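Local atomic coordinates of envelopment polyprotein (Bovine Schmallenberg virus BH80/Germany/2011, PDB entry 7A56), a protein that probably drives fusion of the viral envelope with a host-cell membrane during entry, as a class II fusion glycoprotein captured in its postfusion form. Residues Y119-T124 with Y187-K192. Sequence-based numbering, arbitrary orientation.
Sequences YETGPT and YKIYKK
Y119 pairs with I189 in an antiparallel β pairing between the long strand 98-134 and strand 187-192, within the elongated, β-rich body of this class II fusion protein. Their backbones exchange two hydrogen bonds, the shorter from I189 N to Y119 O at 2.8 Å. The Y119 ring leans across toward I189 because chi1 of 58° sets CG between the backbone N and the carbonyl carbon. It presents a face to I189 CB, which sits 3.8 Å from the ring centroid in a CH-pi contact, while I189 CG1 packs against Y119 CE1 at 3.6 Å. The phenol OH is hydrogen-bonded to the carbonyl of N255, which helps hold the far end of the ring.

E120 forms a non-hydrogen-bonded pair with K188, and both side chains rise from the other face of the sheet. They run alongside each other, joined by a salt bridge from K188 NZ to E120 OE2, 3.5 Å, whose hydrogen bond is weak. One water reinforces this link, donating to E120 OE2 and accepting from K188 NZ at 2.7 Å.

T121 pairs with Y187 through two backbone bonds, each 3.0 Å, from T121 N to Y187 O and from Y187 N to T121 O. On the same face as the Y119 ring, T121 OG1 turns to the carbonyl of V267, whereas the methyl T121 CG2 meets I189 CD1 at 4.0 Å.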
ATOM      1  N   TYR A 119      -5.077  22.739  -2.921  1.00 28.54           N
ATOM      2  CA  TYR A 119      -6.174  23.654  -3.246  1.00 28.27           C
ATOM      3  C   TYR A 119      -7.203  23.592  -2.123  1.00 29.34           C
ATOM      4  O   TYR A 119      -7.197  22.671  -1.305  1.00 26.26           O
ATOM      5  CB  TYR A 119      -6.821  23.280  -4.595  1.00 27.06           C
ATOM      6  CG  TYR A 119      -7.369  21.847  -4.617  1.00 25.01           C
ATOM      7  CD1 TYR A 119      -8.598  21.553  -4.000  1.00 23.95           C
ATOM      8  CD2 TYR A 119      -6.687  20.819  -5.301  1.00 22.71           C
ATOM      9  CE1 TYR A 119      -9.133  20.310  -4.047  1.00 22.04           C
ATOM     10  CE2 TYR A 119      -7.188  19.536  -5.327  1.00 21.41           C
ATOM     11  CZ  TYR A 119      -8.407  19.286  -4.695  1.00 23.03           C
ATOM     12  OH  TYR A 119      -8.930  18.014  -4.676  1.00 24.03           O
ATOM     13  N   GLU A 120      -8.125  24.546  -2.128  1.00 29.08           N
ATOM     14  CA  GLU A 120      -9.328  24.501  -1.309  1.00 32.01           C
ATOM     15  C   GLU A 120     -10.507  24.126  -2.192  1.00 32.84           C
ATOM     16  O   GLU A 120     -10.517  24.442  -3.385  1.00 32.96           O
ATOM     17  CB  GLU A 120      -9.630  25.858  -0.665  1.00 37.64           C
ATOM     18  CG  GLU A 120      -8.829  26.220   0.503  1.00 40.89           C
ATOM     19  CD  GLU A 120      -9.171  27.618   1.006  1.00 45.87           C
ATOM     20  OE1 GLU A 120      -9.058  28.595   0.213  1.00 45.03           O
ATOM     21  OE2 GLU A 120      -9.567  27.735   2.191  1.00 47.13           O
ATOM     22  N   THR A 121     -11.517  23.478  -1.592  1.00 31.46           N
ATOM     23  CA  THR A 121     -12.773  23.206  -2.289  1.00 31.89           C
ATOM     24  C   THR A 121     -13.910  23.368  -1.282  1.00 32.38           C
ATOM     25  O   THR A 121     -13.693  23.503  -0.067  1.00 28.96           O
ATOM     26  CB  THR A 121     -12.788  21.801  -2.997  1.00 30.20           C
ATOM     27  OG1 THR A 121     -13.882  21.724  -3.931  1.00 30.38           O
ATOM     28  CG2 THR A 121     -12.909  20.582  -1.989  1.00 28.74           C
ATOM     29  N   GLY A 122     -15.126  23.399  -1.819  1.00 29.17           N
ATOM     30  CA  GLY A 122     -16.359  23.538  -1.081  1.00 29.11           C
ATOM     31  C   GLY A 122     -17.481  23.718  -2.096  1.00 28.55           C
ATOM     32  O   GLY A 122     -17.262  23.593  -3.299  1.00 28.68           O
ATOM     33  N   PRO A 123     -18.697  23.984  -1.647  1.00 26.66           N
ATOM     34  CA  PRO A 123     -19.830  24.012  -2.590  1.00 28.43           C
ATOM     35  C   PRO A 123     -19.852  25.292  -3.411  1.00 30.53           C
ATOM     36  O   PRO A 123     -19.363  26.341  -2.992  1.00 31.32           O
ATOM     37  CB  PRO A 123     -21.045  23.965  -1.663  1.00 27.27           C
ATOM     38  CG  PRO A 123     -20.513  24.729  -0.394  1.00 32.13           C
ATOM     39  CD  PRO A 123     -19.109  24.254  -0.253  1.00 28.99           C
ATOM     40  N   THR A 124     -20.519  25.209  -4.561  1.00 30.58           N
ATOM     41  CA  THR A 124     -20.675  26.400  -5.380  1.00 33.14           C
ATOM     42  C   THR A 124     -21.835  27.223  -4.848  1.00 29.46           C
ATOM     43  O   THR A 124     -22.915  26.698  -4.558  1.00 30.45           O
ATOM     44  CB  THR A 124     -20.872  26.016  -6.840  1.00 29.89           C
ATOM     45  OG1 THR A 124     -19.662  25.399  -7.294  1.00 30.01           O
ATOM     46  CG2 THR A 124     -21.176  27.240  -7.716  1.00 27.00           C
ATOM     47  N   TYR A 187     -12.747  22.558   2.658  1.00 31.45           N
ATOM     48  CA  TYR A 187     -11.656  21.600   2.886  1.00 29.87           C
ATOM     49  C   TYR A 187     -10.407  22.084   2.155  1.00 30.19           C
ATOM     50  O   TYR A 187     -10.505  22.685   1.074  1.00 28.48           O
ATOM     51  CB  TYR A 187     -11.996  20.181   2.370  1.00 26.05           C
ATOM     52  CG  TYR A 187     -13.163  19.461   3.021  1.00 33.56           C
ATOM     53  CD1 TYR A 187     -14.490  19.791   2.698  1.00 36.85           C
ATOM     54  CD2 TYR A 187     -12.936  18.399   3.929  1.00 35.27           C
ATOM     55  CE1 TYR A 187     -15.552  19.104   3.266  1.00 38.84           C
ATOM     56  CE2 TYR A 187     -14.000  17.710   4.506  1.00 37.40           C
ATOM     57  CZ  TYR A 187     -15.309  18.061   4.166  1.00 41.65           C
ATOM     58  OH  TYR A 187     -16.376  17.374   4.716  1.00 43.19           O
ATOM     59  N   LYS A 188      -9.229  21.814   2.754  1.00 27.66           N
ATOM     60  CA  LYS A 188      -7.924  22.060   2.135  1.00 30.01           C
ATOM     61  C   LYS A 188      -7.308  20.721   1.777  1.00 30.59           C
ATOM     62  O   LYS A 188      -7.246  19.831   2.616  1.00 32.16           O
ATOM     63  CB  LYS A 188      -6.963  22.820   3.053  1.00 36.47           C
ATOM     64  CG  LYS A 188      -7.573  24.085   3.673  1.00 45.98           C
ATOM     65  CD  LYS A 188      -6.492  24.949   4.353  1.00 55.42           C
ATOM     66  CE  LYS A 188      -6.934  26.426   4.457  1.00 65.23           C
ATOM     67  NZ  LYS A 188      -8.233  26.576   5.164  1.00 67.43           N
ATOM     68  N   ILE A 189      -6.829  20.602   0.554  1.00 28.35           N
ATOM     69  CA  ILE A 189      -6.344  19.353   0.004  1.00 28.09           C
ATOM     70  C   ILE A 189      -4.837  19.484  -0.163  1.00 28.40           C
ATOM     71  O   ILE A 189      -4.335  20.531  -0.649  1.00 29.55           O
ATOM     72  CB  ILE A 189      -7.057  18.977  -1.314  1.00 28.29           C
ATOM     73  CG1 ILE A 189      -8.470  18.389  -1.059  1.00 28.14           C
ATOM     74  CG2 ILE A 189      -6.226  17.905  -2.062  1.00 25.58           C
ATOM     75  CD1 ILE A 189      -9.500  19.250  -0.328  1.00 28.05           C
ATOM     76  N   TYR A 190      -4.115  18.422   0.328  1.00 28.12           N
ATOM     77  CA  TYR A 190      -2.661  18.284   0.319  1.00 27.88           C
ATOM     78  C   TYR A 190      -2.228  16.979  -0.339  1.00 26.06           C
ATOM     79  O   TYR A 190      -2.940  15.976  -0.310  1.00 26.53           O
ATOM     80  CB  TYR A 190      -2.096  18.261   1.729  1.00 29.75           C
ATOM     81  CG  TYR A 190      -2.408  19.520   2.512  1.00 31.00           C
ATOM     82  CD1 TYR A 190      -3.612  19.658   3.178  1.00 32.55           C
ATOM     83  CD2 TYR A 190      -1.456  20.517   2.644  1.00 33.27           C
ATOM     84  CE1 TYR A 190      -3.898  20.817   3.913  1.00 34.10           C
ATOM     85  CE2 TYR A 190      -1.708  21.652   3.388  1.00 35.15           C
ATOM     86  CZ  TYR A 190      -2.928  21.783   4.026  1.00 37.44           C
ATOM     87  OH  TYR A 190      -3.170  22.896   4.801  1.00 42.78           O
ATOM     88  N   LYS A 191      -1.036  17.008  -0.925  1.00 25.49           N
ATOM     89  CA  LYS A 191      -0.420  15.837  -1.531  1.00 27.55           C
ATOM     90  C   LYS A 191       0.872  15.485  -0.773  1.00 24.44           C
ATOM     91  O   LYS A 191       1.650  16.383  -0.417  1.00 25.13           O
ATOM     92  CB  LYS A 191      -0.092  16.113  -2.987  1.00 30.51           C
ATOM     93  CG  LYS A 191       0.298  14.871  -3.765  1.00 31.51           C
ATOM     94  CD  LYS A 191       0.616  15.285  -5.208  1.00 34.81           C
ATOM     95  CE  LYS A 191       0.778  14.067  -6.090  1.00 34.31           C
ATOM     96  NZ  LYS A 191       0.911  14.407  -7.565  1.00 33.29           N
ATOM     97  N   LYS A 192       1.145  14.187  -0.647  1.00 23.83           N
ATOM     98  CA  LYS A 192       2.416  13.727  -0.011  1.00 23.06           C
ATOM     99  C   LYS A 192       3.607  14.212  -0.842  1.00 27.30           C
ATOM    100  O   LYS A 192       3.597  14.100  -2.077  1.00 30.50           O
ATOM    101  CB  LYS A 192       2.389  12.203   0.081  1.00 25.98           C
ATOM    102  CG  LYS A 192       3.629  11.558   0.810  1.00 26.69           C
ATOM    103  CD  LYS A 192       3.290  10.138   1.311  1.00 29.42           C
ATOM    104  CE  LYS A 192       3.058   9.210   0.158  1.00 34.09           C
ATOM    105  NZ  LYS A 192       2.337   7.959   0.577  1.00 34.24           N
TER
HETATM  106  O   HOH W   1     -10.534  25.869   3.989  1.00 50.38           O